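Local coordinates for malonyl CoA-acyl carrier protein transacylase (Synechocystis sp. PCC 6803 substr. Kazusa, PDB 4RR5) that transfers the malonyl group from malonyl-CoA to the holo acyl carrier protein, supplying malonyl-ACP for fatty acid biosynthesis, at residues E29-A34 and Y64-I69; L38-V43 and T56-P61; G122-A127 and G161-V166; M129-T134 and E155-S160. One frame throughout, in Å; residues are numbered along the deposited sequence.

Contact 1 of 4, residues E29-A34 and Y64-I69; sequences EKYQQA and YVIEAI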
loop_
_atom_site.group_PDB
_atom_site.type_symbol
_atom_site.label_atom_id
_atom_site.label_comp_id
_atom_site.label_asym_id
_atom_site.label_seq_id
_atom_site.Cartn_x
_atom_site.Cartn_y
_atom_site.Cartn_z
ATOM N N GLU A 29 -18.251 9.850 -11.059
ATOM C CA GLU A 29 -18.198 8.790 -12.048
ATOM C C GLU A 29 -17.521 7.519 -11.514
ATOM O O GLU A 29 -18.138 6.455 -11.457
ATOM C CB GLU A 29 -17.487 9.328 -13.295
ATOM C CG GLU A 29 -17.028 8.294 -14.307
ATOM C CD GLU A 29 -16.169 8.906 -15.416
ATOM O OE1 GLU A 29 -16.136 10.151 -15.555
ATOM O OE2 GLU A 29 -15.517 8.135 -16.156
ATOM N N LYS A 30 -16.270 7.625 -11.090
ATOM C CA LYS A 30 -15.554 6.443 -10.615
ATOM C C LYS A 30 -16.201 5.779 -9.395
ATOM O O LYS A 30 -16.158 4.555 -9.259
ATOM C CB LYS A 30 -14.106 6.793 -10.302
ATOM C CG LYS A 30 -13.322 7.059 -11.533
ATOM C CD LYS A 30 -11.890 6.641 -11.362
ATOM C CE LYS A 30 -11.251 6.511 -12.732
ATOM N NZ LYS A 30 -11.551 7.740 -13.532
ATOM N N TYR A 31 -16.800 6.576 -8.521
ATOM C CA TYR A 31 -17.547 6.021 -7.403
ATOM C C TYR A 31 -18.685 5.155 -7.899
ATOM O O TYR A 31 -18.965 4.119 -7.309
ATOM C CB TYR A 31 -18.103 7.127 -6.489
ATOM C CG TYR A 31 -17.095 7.677 -5.497
ATOM C CD1 TYR A 31 -16.136 6.848 -4.923
ATOM C CD2 TYR A 31 -17.091 9.031 -5.152
ATOM C CE1 TYR A 31 -15.209 7.349 -4.022
ATOM C CE2 TYR A 31 -16.163 9.544 -4.249
ATOM C CZ TYR A 31 -15.220 8.698 -3.685
ATOM O OH TYR A 31 -14.278 9.192 -2.792
ATOM N N GLN A 32 -19.342 5.586 -8.975
ATOM C CA GLN A 32 -20.481 4.839 -9.522
ATOM C C GLN A 32 -19.997 3.562 -10.183
ATOM O O GLN A 32 -20.609 2.510 -10.013
ATOM C CB GLN A 32 -21.284 5.688 -10.514
ATOM C CG GLN A 32 -22.245 6.666 -9.839
ATOM C CD GLN A 32 -22.744 7.772 -10.769
ATOM O OE1 GLN A 32 -22.478 7.768 -11.978
ATOM N NE2 GLN A 32 -23.470 8.729 -10.204
ATOM N N GLN A 33 -18.896 3.662 -10.928
ATOM C CA GLN A 33 -18.203 2.487 -11.441
ATOM C C GLN A 33 -17.827 1.518 -10.329
ATOM O O GLN A 33 -18.038 0.313 -10.460
ATOM C CB GLN A 33 -16.938 2.876 -12.187
ATOM C CG GLN A 33 -17.153 3.667 -13.435
ATOM C CD GLN A 33 -15.842 3.927 -14.142
ATOM O OE1 GLN A 33 -15.528 5.068 -14.501
ATOM N NE2 GLN A 33 -15.057 2.865 -14.337
ATOM N N ALA A 34 -17.241 2.031 -9.249
ATOM C CA ALA A 34 -16.876 1.163 -8.141
ATOM C C ALA A 34 -18.117 0.507 -7.552
ATOM O O ALA A 34 -18.076 -0.656 -7.154
ATOM C CB ALA A 34 -16.122 1.925 -7.071
ATOM N N TYR A 64 -8.143 1.990 -2.753
ATOM C CA TYR A 64 -7.813 1.949 -4.167
ATOM C C TYR A 64 -8.681 2.911 -4.973
ATOM O O TYR A 64 -8.183 3.630 -5.829
ATOM C CB TYR A 64 -7.952 0.528 -4.724
ATOM C CG TYR A 64 -7.869 0.452 -6.247
ATOM C CD1 TYR A 64 -9.007 0.598 -7.041
ATOM C CD2 TYR A 64 -6.652 0.224 -6.889
ATOM C CE1 TYR A 64 -8.943 0.523 -8.420
ATOM C CE2 TYR A 64 -6.575 0.145 -8.272
ATOM C CZ TYR A 64 -7.730 0.297 -9.029
ATOM O OH TYR A 64 -7.665 0.212 -10.397
ATOM N N VAL A 65 -9.981 2.903 -4.725
ATOM C CA VAL A 65 -10.893 3.728 -5.502
ATOM C C VAL A 65 -10.589 5.212 -5.270
ATOM O O VAL A 65 -10.564 6.018 -6.207
ATOM C CB VAL A 65 -12.373 3.413 -5.142
ATOM C CG1 VAL A 65 -13.315 4.491 -5.691
ATOM C CG2 VAL A 65 -12.766 2.030 -5.648
ATOM N N ILE A 66 -10.344 5.565 -4.014
ATOM C CA ILE A 66 -10.058 6.948 -3.656
ATOM C C ILE A 66 -8.718 7.408 -4.230
ATOM O O ILE A 66 -8.616 8.508 -4.793
ATOM C CB ILE A 66 -10.070 7.138 -2.122
ATOM C CG1 ILE A 66 -11.511 7.072 -1.618
ATOM C CG2 ILE A 66 -9.404 8.457 -1.732
ATOM C CD1 ILE A 66 -11.629 6.893 -0.130
ATOM N N GLU A 67 -7.705 6.558 -4.096
ATOM C CA GLU A 67 -6.391 6.839 -4.646
ATOM C C GLU A 67 -6.413 6.985 -6.173
ATOM O O GLU A 67 -5.809 7.918 -6.716
ATOM C CB GLU A 67 -5.405 5.757 -4.199
ATOM C CG GLU A 67 -4.942 5.968 -2.747
ATOM C CD GLU A 67 -4.229 4.776 -2.132
ATOM O OE1 GLU A 67 -3.969 3.776 -2.838
ATOM O OE2 GLU A 67 -3.917 4.848 -0.926
ATOM N N ALA A 68 -7.119 6.096 -6.872
ATOM C CA ALA A 68 -7.305 6.252 -8.321
ATOM C C ALA A 68 -8.036 7.561 -8.647
ATOM O O ALA A 68 -7.710 8.229 -9.616
ATOM C CB ALA A 68 -8.056 5.074 -8.897
ATOM N N ILE A 69 -9.006 7.945 -7.824
ATOM C CA ILE A 69 -9.698 9.215 -8.032
ATOM C C ILE A 69 -8.738 10.385 -7.843
ATOM O O ILE A 69 -8.679 11.286 -8.672
ATOM C CB ILE A 69 -10.923 9.357 -7.088
ATOM C CG1 ILE A 69 -12.106 8.563 -7.651
ATOM C CG2 ILE A 69 -11.314 10.828 -6.888
ATOM C CD1 ILE A 69 -13.180 8.306 -6.672
#
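Ile69 lays its terminal methyl over one face of the Tyr31 ring, and these two residues, with Lys30, have the most surface buried where helices 25-38 and 56-76 meet. The short axes run nearly antiparallel, 152° between their directions, with a closest approach of 10.2 Å. The evidence for a CH-pi contact is direct: Ile69 CD1 sits 3.6 Å from the centroid of the Tyr31 ring and 18° off its normal, shifted toward the rim on the CE1 side. The Ile69 side chain reaches the ring at about a right angle, end on. CG of Tyr31 stands anti to its carbonyl carbon (chi1 -81°), which swings the ring past the helix flank toward residues 65 to 69. There Val65 CG1 approaches CD1 of Tyr31 obliquely at 3.8 Å, while Ile66 CG1 comes in at the ring edge, 3.7 Å from Tyr31 OH. One carbon nearer its backbone, Ile69 CG1 touches Lys30 CB at 3.8 Å, the two side chains sliding past one another in opposite directions. One helical turn on from Lys30, the Ala34 methyl, CB, packs on Val65 CG2 at 3.6 Å.

The polar ends look elsewhere: Tyr31 OH is hydrogen-bonded to Gly18 O, and Lys30 NZ forms a salt bridge with Asp72 further along helix 56-76. Leu107 of helix 103-119 covers Ala34 and Val65. With no hydrogen bond joining the two segments, the contact is an apolar helix-helix seam in which shape and CH-pi contact do the work, and polar groups are satisfied at its margins.

Contact 2 of 4, residues L38-V43 and T56-P61; sequences LGWSVV and TQNTQP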
loop_
_atom_site.group_PDB
_atom_site.type_symbol
_atom_site.label_atom_id
_atom_site.label_comp_id
_atom_site.label_asym_id
_atom_site.label_seq_id
_atom_site.Cartn_x
_atom_site.Cartn_y
_atom_site.Cartn_z
ATOM N N LEU A 38 -18.425 -3.456 -7.254
ATOM C CA LEU A 38 -18.287 -4.005 -5.907
ATOM C C LEU A 38 -19.605 -4.474 -5.317
ATOM O O LEU A 38 -19.623 -5.319 -4.432
ATOM C CB LEU A 38 -17.689 -2.967 -4.958
ATOM C CG LEU A 38 -16.232 -2.549 -5.067
ATOM C CD1 LEU A 38 -16.069 -1.267 -4.298
ATOM C CD2 LEU A 38 -15.336 -3.620 -4.480
ATOM N N GLY A 39 -20.703 -3.886 -5.774
ATOM C CA GLY A 39 -22.002 -4.172 -5.199
ATOM C C GLY A 39 -22.324 -3.368 -3.952
ATOM O O GLY A 39 -23.334 -3.616 -3.288
ATOM N N TRP A 40 -21.468 -2.402 -3.627
ATOM C CA TRP A 40 -21.724 -1.501 -2.511
ATOM C C TRP A 40 -20.991 -0.192 -2.723
ATOM O O TRP A 40 -19.997 -0.133 -3.440
ATOM C CB TRP A 40 -21.320 -2.135 -1.171
ATOM C CG TRP A 40 -19.980 -2.841 -1.144
ATOM C CD1 TRP A 40 -19.752 -4.161 -1.392
ATOM C CD2 TRP A 40 -18.700 -2.268 -0.833
ATOM N NE1 TRP A 40 -18.416 -4.447 -1.260
ATOM C CE2 TRP A 40 -17.746 -3.302 -0.926
ATOM C CE3 TRP A 40 -18.265 -0.978 -0.505
ATOM C CZ2 TRP A 40 -16.387 -3.093 -0.690
ATOM C CZ3 TRP A 40 -16.913 -0.773 -0.266
ATOM C CH2 TRP A 40 -15.993 -1.828 -0.353
ATOM N N SER A 41 -21.495 0.866 -2.102
ATOM C CA SER A 41 -20.954 2.199 -2.310
ATOM C C SER A 41 -19.694 2.460 -1.488
ATOM O O SER A 41 -19.690 2.292 -0.262
ATOM C CB SER A 41 -22.012 3.240 -1.971
ATOM O OG SER A 41 -21.445 4.535 -1.940
ATOM N N VAL A 42 -18.628 2.886 -2.162
ATOM C CA VAL A 42 -17.407 3.263 -1.450
ATOM C C VAL A 42 -17.636 4.515 -0.583
ATOM O O VAL A 42 -17.155 4.585 0.551
ATOM C CB VAL A 42 -16.230 3.485 -2.433
ATOM C CG1 VAL A 42 -15.034 4.151 -1.737
ATOM C CG2 VAL A 42 -15.818 2.153 -3.048
ATOM N N VAL A 43 -18.386 5.481 -1.103
ATOM C CA VAL A 43 -18.714 6.688 -0.347
ATOM C C VAL A 43 -19.416 6.350 0.953
ATOM O O VAL A 43 -19.007 6.802 2.028
ATOM C CB VAL A 43 -19.617 7.646 -1.147
ATOM C CG1 VAL A 43 -19.829 8.926 -0.379
ATOM C CG2 VAL A 43 -18.986 7.957 -2.462
ATOM N N THR A 56 -10.131 -5.262 6.257
ATOM C CA THR A 56 -9.346 -5.161 5.027
ATOM C C THR A 56 -10.168 -5.373 3.741
ATOM O O THR A 56 -9.802 -4.844 2.701
ATOM C CB THR A 56 -8.154 -6.154 5.055
ATOM O OG1 THR A 56 -7.098 -5.661 4.215
ATOM C CG2 THR A 56 -8.561 -7.560 4.608
ATOM N N GLN A 57 -11.287 -6.097 3.819
ATOM C CA GLN A 57 -12.156 -6.302 2.654
ATOM C C GLN A 57 -12.952 -5.048 2.293
ATOM O O GLN A 57 -13.464 -4.931 1.184
ATOM C CB GLN A 57 -13.121 -7.480 2.882
ATOM C CG GLN A 57 -14.177 -7.277 3.978
ATOM C CD GLN A 57 -13.709 -7.685 5.373
ATOM O OE1 GLN A 57 -12.587 -8.162 5.557
ATOM N NE2 GLN A 57 -14.587 -7.512 6.363
ATOM N N ASN A 58 -13.071 -4.126 3.241
ATOM C CA ASN A 58 -13.593 -2.791 2.957
ATOM C C ASN A 58 -12.458 -1.834 2.609
ATOM O O ASN A 58 -12.499 -1.133 1.605
ATOM C CB ASN A 58 -14.378 -2.241 4.154
ATOM C CG ASN A 58 -15.642 -3.053 4.469
ATOM O OD1 ASN A 58 -16.337 -3.533 3.570
ATOM N ND2 ASN A 58 -15.941 -3.196 5.756
ATOM N N THR A 59 -11.437 -1.827 3.455
ATOM C CA THR A 59 -10.364 -0.854 3.360
ATOM C C THR A 59 -9.656 -0.876 2.013
ATOM O O THR A 59 -9.387 0.179 1.430
ATOM C CB THR A 59 -9.313 -1.081 4.434
ATOM O OG1 THR A 59 -9.955 -1.301 5.699
ATOM C CG2 THR A 59 -8.377 0.118 4.509
ATOM N N GLN A 60 -9.347 -2.066 1.513
ATOM C CA GLN A 60 -8.512 -2.119 0.332
ATOM C C GLN A 60 -9.244 -1.533 -0.882
ATOM O O GLN A 60 -8.733 -0.599 -1.502
ATOM C CB GLN A 60 -8.008 -3.545 0.069
ATOM C CG GLN A 60 -7.077 -4.053 1.153
ATOM C CD GLN A 60 -6.279 -5.261 0.703
ATOM O OE1 GLN A 60 -5.927 -5.384 -0.472
ATOM N NE2 GLN A 60 -6.002 -6.165 1.628
ATOM N N PRO A 61 -10.444 -2.037 -1.216
ATOM C CA PRO A 61 -11.046 -1.381 -2.387
ATOM C C PRO A 61 -11.405 0.096 -2.133
ATOM O O PRO A 61 -11.370 0.896 -3.076
ATOM C CB PRO A 61 -12.300 -2.224 -2.661
ATOM C CG PRO A 61 -12.556 -2.981 -1.412
ATOM C CD PRO A 61 -11.240 -3.185 -0.746
#
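Trp40 drives the six-membered end of its indole against the ring of Pro61, CH2 lying 3.8 Å from Pro61 CG, with the proline carbon at the edge of the indole and near its plane. The two side chains cross at about a right angle. CG of Trp40 sits between its backbone N and carbonyl carbon (chi1 45°), and from there the indole extends toward residues 57 to 61, where CZ2 comes within 3.9 Å of Gln57 O. Leu38 CB lies over one face of the indole, offset to the rim; over the opposite face, also offset, is Asn58 OD1. Leu38 also uses CD2 to touch Pro61 CB at 3.8 Å, so the proline is met on two of its carbons.

Structurally this is a turn between helices packed on the start of a third: Gly39, with positive phi (84°), ends helix 25-38, and Ser41 is the N-cap of helix 42-46, its OG accepting from Glu44 N. Pro61 marks a kink in helix 56-76, its nitrogen making no bond to the preceding turn. Lys45 of helix 42-46 makes a cation-pi contact with the indole. With an alanine at Trp40, the Pro61 ring would probably lose its edge contact and Lys45 its aromatic partner. Asn58 OD1 also accepts a hydrogen bond from Lys45 NZ, and Asn58 ND2 bonds to Ser52 O.

Contact 3 of 4, residues G122-A127 and G161-V166; sequences GGMMAA and GTVAGV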
loop_
_atom_site.group_PDB
_atom_site.type_symbol
_atom_site.label_atom_id
_atom_site.label_comp_id
_atom_site.label_asym_id
_atom_site.label_seq_id
_atom_site.Cartn_x
_atom_site.Cartn_y
_atom_site.Cartn_z
ATOM N N GLY A 122 -5.983 -16.168 11.082
ATOM C CA GLY A 122 -5.284 -17.089 11.955
ATOM C C GLY A 122 -4.143 -16.398 12.686
ATOM O O GLY A 122 -4.113 -16.386 13.915
ATOM N N GLY A 123 -3.213 -15.809 11.936
ATOM C CA GLY A 123 -2.019 -15.222 12.526
ATOM C C GLY A 123 -2.121 -13.734 12.812
ATOM O O GLY A 123 -3.223 -13.194 12.940
ATOM N N MET A 124 -0.968 -13.066 12.861
ATOM C CA MET A 124 -0.871 -11.727 13.437
ATOM C C MET A 124 0.353 -10.922 12.956
ATOM O O MET A 124 1.390 -11.488 12.606
ATOM C CB MET A 124 -0.848 -11.873 14.960
ATOM C CG MET A 124 -0.695 -10.612 15.746
ATOM S SD MET A 124 -0.011 -11.002 17.359
ATOM C CE MET A 124 0.745 -9.424 17.768
ATOM N N MET A 125 0.225 -9.598 12.931
ATOM C CA MET A 125 1.354 -8.718 12.639
ATOM C C MET A 125 1.508 -7.623 13.696
ATOM O O MET A 125 0.518 -7.144 14.252
ATOM C CB MET A 125 1.189 -8.067 11.263
ATOM C CG MET A 125 0.693 -9.003 10.172
ATOM S SD MET A 125 0.298 -8.070 8.687
ATOM C CE MET A 125 1.940 -7.719 8.064
ATOM N N ALA A 126 2.753 -7.222 13.957
ATOM C CA ALA A 126 3.044 -6.118 14.871
ATOM C C ALA A 126 4.065 -5.159 14.282
ATOM O O ALA A 126 4.943 -5.566 13.521
ATOM C CB ALA A 126 3.545 -6.641 16.213
ATOM N N ALA A 127 3.960 -3.885 14.642
ATOM C CA ALA A 127 4.933 -2.900 14.189
ATOM C C ALA A 127 5.904 -2.570 15.317
ATOM O O ALA A 127 5.555 -2.639 16.492
ATOM C CB ALA A 127 4.241 -1.645 13.692
ATOM N N GLY A 161 3.500 -13.137 11.409
ATOM C CA GLY A 161 3.559 -14.557 11.692
ATOM C C GLY A 161 2.541 -15.052 12.695
ATOM O O GLY A 161 1.458 -14.470 12.847
ATOM N N THR A 162 2.890 -16.144 13.370
ATOM C CA THR A 162 2.000 -16.756 14.353
ATOM C C THR A 162 1.779 -15.791 15.511
ATOM O O THR A 162 2.642 -14.955 15.801
ATOM C CB THR A 162 2.564 -18.102 14.880
ATOM O OG1 THR A 162 3.786 -17.876 15.597
ATOM C CG2 THR A 162 2.824 -19.055 13.721
ATOM N N VAL A 163 0.615 -15.890 16.153
ATOM C CA VAL A 163 0.309 -15.040 17.308
ATOM C C VAL A 163 1.355 -15.209 18.403
ATOM O O VAL A 163 1.951 -14.226 18.869
ATOM C CB VAL A 163 -1.079 -15.342 17.903
ATOM C CG1 VAL A 163 -1.280 -14.553 19.199
ATOM C CG2 VAL A 163 -2.183 -15.022 16.891
ATOM N N ALA A 164 1.578 -16.464 18.790
ATOM C CA ALA A 164 2.582 -16.813 19.791
ATOM C C ALA A 164 3.956 -16.225 19.453
ATOM O O ALA A 164 4.567 -15.553 20.288
ATOM C CB ALA A 164 2.670 -18.323 19.934
ATOM N N GLY A 165 4.424 -16.460 18.226
ATOM C CA GLY A 165 5.733 -15.994 17.787
ATOM C C GLY A 165 5.941 -14.481 17.771
ATOM O O GLY A 165 7.029 -13.989 18.107
ATOM N N VAL A 166 4.915 -13.740 17.351
ATOM C CA VAL A 166 5.032 -12.293 17.237
ATOM C C VAL A 166 5.012 -11.656 18.619
ATOM O O VAL A 166 5.759 -10.712 18.889
ATOM C CB VAL A 166 3.914 -11.686 16.374
ATOM C CG1 VAL A 166 4.048 -10.174 16.334
ATOM C CG2 VAL A 166 3.977 -12.251 14.963
#
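Met124 and Gly161 form an antiparallel hydrogen-bonded pair, in which Met124 N donates to Gly161 O at 2.8 Å and Gly161 N returns a bond to Met124 O at 2.9 Å. Glycine is called for at Gly161 by its backbone angles, and at Gly123 by the partner strand, since a beta carbon there would run into Gly161 O.

Met124 has the largest share of the buried surface, and its side chain, with CG anti to the backbone N (chi1 178°) and extended beyond it, stretches along the first turn of helix 163-171. Its CB is 3.9 Å from Val163 CG2, its sulfur passes near the Val163 backbone, and its CE ends 3.7 Å from Val166 CG1. Val166 is shared: CG1 also meets Ala126 CB at 3.6 Å, while CG2 comes within 3.6 Å of Met124 O. Thus two residues of the strand whose side chains lie on the same face, Met124 and Ala126, pack against one valine of the helix. Thr162 is the N-cap of that helix, its OG1 accepting from Gly165 N.

Met125 points to the other side of the sheet, its side chain about 5 Å from that of His188, an active-site residue by similarity. The contact joins the end of strand 156-161 and the helix that follows it to strand 124-129, with Glu167 and Leu170 of helix 163-171 continuing the packing over Met124 and Ala126, and Val146 of strand 146-153 bordering Val166.

Contact 4 of 4, residues M129-T134 and E155-S160; sequences MKFDQT and EQVVIS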
loop_
_atom_site.group_PDB
_atom_site.type_symbol
_atom_site.label_atom_id
_atom_site.label_comp_id
_atom_site.label_asym_id
_atom_site.label_seq_id
_atom_site.Cartn_x
_atom_site.Cartn_y
_atom_site.Cartn_z
ATOM N N MET A 129 8.726 0.308 16.575
ATOM C CA MET A 129 9.285 1.622 16.329
ATOM C C MET A 129 10.459 1.810 17.268
ATOM O O MET A 129 10.339 1.578 18.468
ATOM C CB MET A 129 8.236 2.731 16.512
ATOM C CG MET A 129 8.873 4.125 16.631
ATOM S SD MET A 129 7.813 5.586 16.455
ATOM C CE MET A 129 9.067 6.876 16.364
ATOM N N LYS A 130 11.593 2.200 16.694
ATOM C CA LYS A 130 12.814 2.456 17.443
ATOM C C LYS A 130 13.312 1.196 18.161
ATOM O O LYS A 130 13.182 1.069 19.380
ATOM C CB LYS A 130 12.596 3.597 18.445
ATOM C CG LYS A 130 13.481 4.811 18.208
ATOM C CD LYS A 130 12.887 5.730 17.161
ATOM C CE LYS A 130 13.870 6.819 16.773
ATOM N NZ LYS A 130 15.030 6.268 16.019
ATOM N N PHE A 131 13.895 0.277 17.399
ATOM C CA PHE A 131 14.293 -1.022 17.934
ATOM C C PHE A 131 15.780 -1.289 17.808
ATOM O O PHE A 131 16.483 -0.648 17.038
ATOM C CB PHE A 131 13.514 -2.153 17.239
ATOM C CG PHE A 131 13.630 -2.137 15.753
ATOM C CD1 PHE A 131 12.731 -1.417 14.987
ATOM C CD2 PHE A 131 14.650 -2.832 15.119
ATOM C CE1 PHE A 131 12.847 -1.387 13.615
ATOM C CE2 PHE A 131 14.773 -2.810 13.746
ATOM C CZ PHE A 131 13.872 -2.087 12.991
ATOM N N ASP A 132 16.248 -2.258 18.575
ATOM C CA ASP A 132 17.608 -2.729 18.430
ATOM C C ASP A 132 17.687 -3.597 17.185
ATOM O O ASP A 132 17.226 -4.739 17.203
ATOM C CB ASP A 132 18.043 -3.512 19.667
ATOM C CG ASP A 132 19.541 -3.535 19.838
ATOM O OD1 ASP A 132 20.107 -2.467 20.141
ATOM O OD2 ASP A 132 20.149 -4.611 19.666
ATOM N N GLN A 133 18.257 -3.045 16.111
ATOM C CA GLN A 133 18.362 -3.766 14.843
ATOM C C GLN A 133 19.109 -5.094 15.023
ATOM O O GLN A 133 18.789 -6.097 14.382
ATOM C CB GLN A 133 19.050 -2.901 13.789
ATOM C CG GLN A 133 18.527 -1.475 13.730
ATOM C CD GLN A 133 19.070 -0.692 12.535
ATOM O OE1 GLN A 133 19.470 -1.273 11.523
ATOM N NE2 GLN A 133 19.086 0.635 12.650
ATOM N N THR A 134 20.088 -5.090 15.923
ATOM C CA THR A 134 20.830 -6.292 16.290
ATOM C C THR A 134 19.948 -7.325 16.999
ATOM O O THR A 134 19.904 -8.490 16.602
ATOM C CB THR A 134 22.018 -5.932 17.194
ATOM O OG1 THR A 134 22.800 -4.909 16.560
ATOM C CG2 THR A 134 22.885 -7.150 17.456
ATOM N N GLU A 155 13.808 3.436 11.578
ATOM C CA GLU A 155 13.232 3.383 12.908
ATOM C C GLU A 155 12.098 2.369 13.012
ATOM O O GLU A 155 11.661 2.026 14.115
ATOM C CB GLU A 155 12.708 4.764 13.313
ATOM C CG GLU A 155 13.596 5.928 12.909
ATOM C CD GLU A 155 13.149 7.223 13.551
ATOM O OE1 GLU A 155 12.041 7.237 14.136
ATOM O OE2 GLU A 155 13.897 8.224 13.482
ATOM N N GLN A 156 11.606 1.895 11.871
ATOM C CA GLN A 156 10.362 1.132 11.888
ATOM C C GLN A 156 10.271 -0.049 10.922
ATOM O O GLN A 156 10.553 0.073 9.718
ATOM C CB GLN A 156 9.181 2.053 11.606
ATOM C CG GLN A 156 7.887 1.287 11.652
ATOM C CD GLN A 156 6.720 2.102 11.191
ATOM O OE1 GLN A 156 6.702 3.329 11.357
ATOM N NE2 GLN A 156 5.732 1.432 10.597
ATOM N N VAL A 157 9.845 -1.187 11.470
ATOM C CA VAL A 157 9.496 -2.349 10.675
ATOM C C VAL A 157 8.169 -2.912 11.121
ATOM O O VAL A 157 7.614 -2.503 12.132
ATOM C CB VAL A 157 10.537 -3.473 10.784
ATOM C CG1 VAL A 157 11.909 -2.994 10.285
ATOM C CG2 VAL A 157 10.580 -4.015 12.222
ATOM N N VAL A 158 7.674 -3.866 10.352
ATOM C CA VAL A 158 6.530 -4.660 10.744
ATOM C C VAL A 158 6.892 -6.128 10.622
ATOM O O VAL A 158 7.377 -6.560 9.586
ATOM C CB VAL A 158 5.316 -4.342 9.882
ATOM C CG1 VAL A 158 4.265 -5.430 10.023
ATOM C CG2 VAL A 158 4.764 -2.966 10.259
ATOM N N ILE A 159 6.694 -6.891 11.688
ATOM C CA ILE A 159 6.919 -8.327 11.622
ATOM C C ILE A 159 5.587 -9.051 11.467
ATOM O O ILE A 159 4.538 -8.491 11.767
ATOM C CB ILE A 159 7.666 -8.856 12.858
ATOM C CG1 ILE A 159 6.936 -8.486 14.144
ATOM C CG2 ILE A 159 9.085 -8.322 12.892
ATOM C CD1 ILE A 159 7.627 -9.028 15.359
ATOM N N SER A 160 5.639 -10.286 10.982
ATOM C CA SER A 160 4.432 -11.027 10.637
ATOM C C SER A 160 4.589 -12.495 10.999
ATOM O O SER A 160 5.685 -13.045 10.908
ATOM C CB SER A 160 4.124 -10.886 9.139
ATOM O OG SER A 160 2.916 -11.537 8.770
#
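Glu155 meets Lys130 twice, through backbone and through side chain. Lys130 N donates to Glu155 O at 2.6 Å, while Lys130 NZ makes a salt bridge, 3.4 Å long, with Glu155 OE2. The side chains lie alongside each other, pointing the same way: the lysine, bent at chi2 (84°) and chi4, folds its CE against the carboxylate. Met129 runs beside the glutamate too, CE 3.7 Å from Glu155 OE1, and its CA makes a CA-H...O contact with Glu155 O.

Deeper in, Phe131 turns its CZ onto Val157 CG1 at 3.5 Å, the two side chains crossing at about a right angle. Leu136 of helix 133-140 covers both residues, and Asp132 caps that helix through Gln135 N.

The carboxylate has a second partner in Arg274, which bridges to OE2. A glutamine here would probably leave both Lys130 and Arg274 without their counter-charge and let the lysine chain swing away.

Met129 and Gln156 form an antiparallel non-hydrogen-bonded pair. The contact lies at the surface, where strand 124-129 ends and the chain passes to helix 133-140; the strand order 178-180, 124-129, 156-161, 146-153, with helices 133-140 and 163-171, is consistent with the ferredoxin-like small subdomain of FabD enzymes.

Overall arrangement
Contacts 1 and 2 belong to one helical region. Both use helix 56-76, and they touch through Tyr31 and Val43, and through Val42 against Ala34 and Val65; contact 1 is buried and apolar across its seam, contact 2 only partly buried, with an indole edge on a proline. Contacts 3 and 4 lie on the mixed sheet, sharing strands 124-129 and 156-161 and meeting where Ala126 O probably accepts a hydrogen bond from Ile159 N. Contact 3 is largely buried, combining a strand pair with helix packing, whereas contact 4 is at the surface and adds a salt bridge. The centres of contacts 1 and 4 are about 34 Å apart, on opposite sides of the chain's centre.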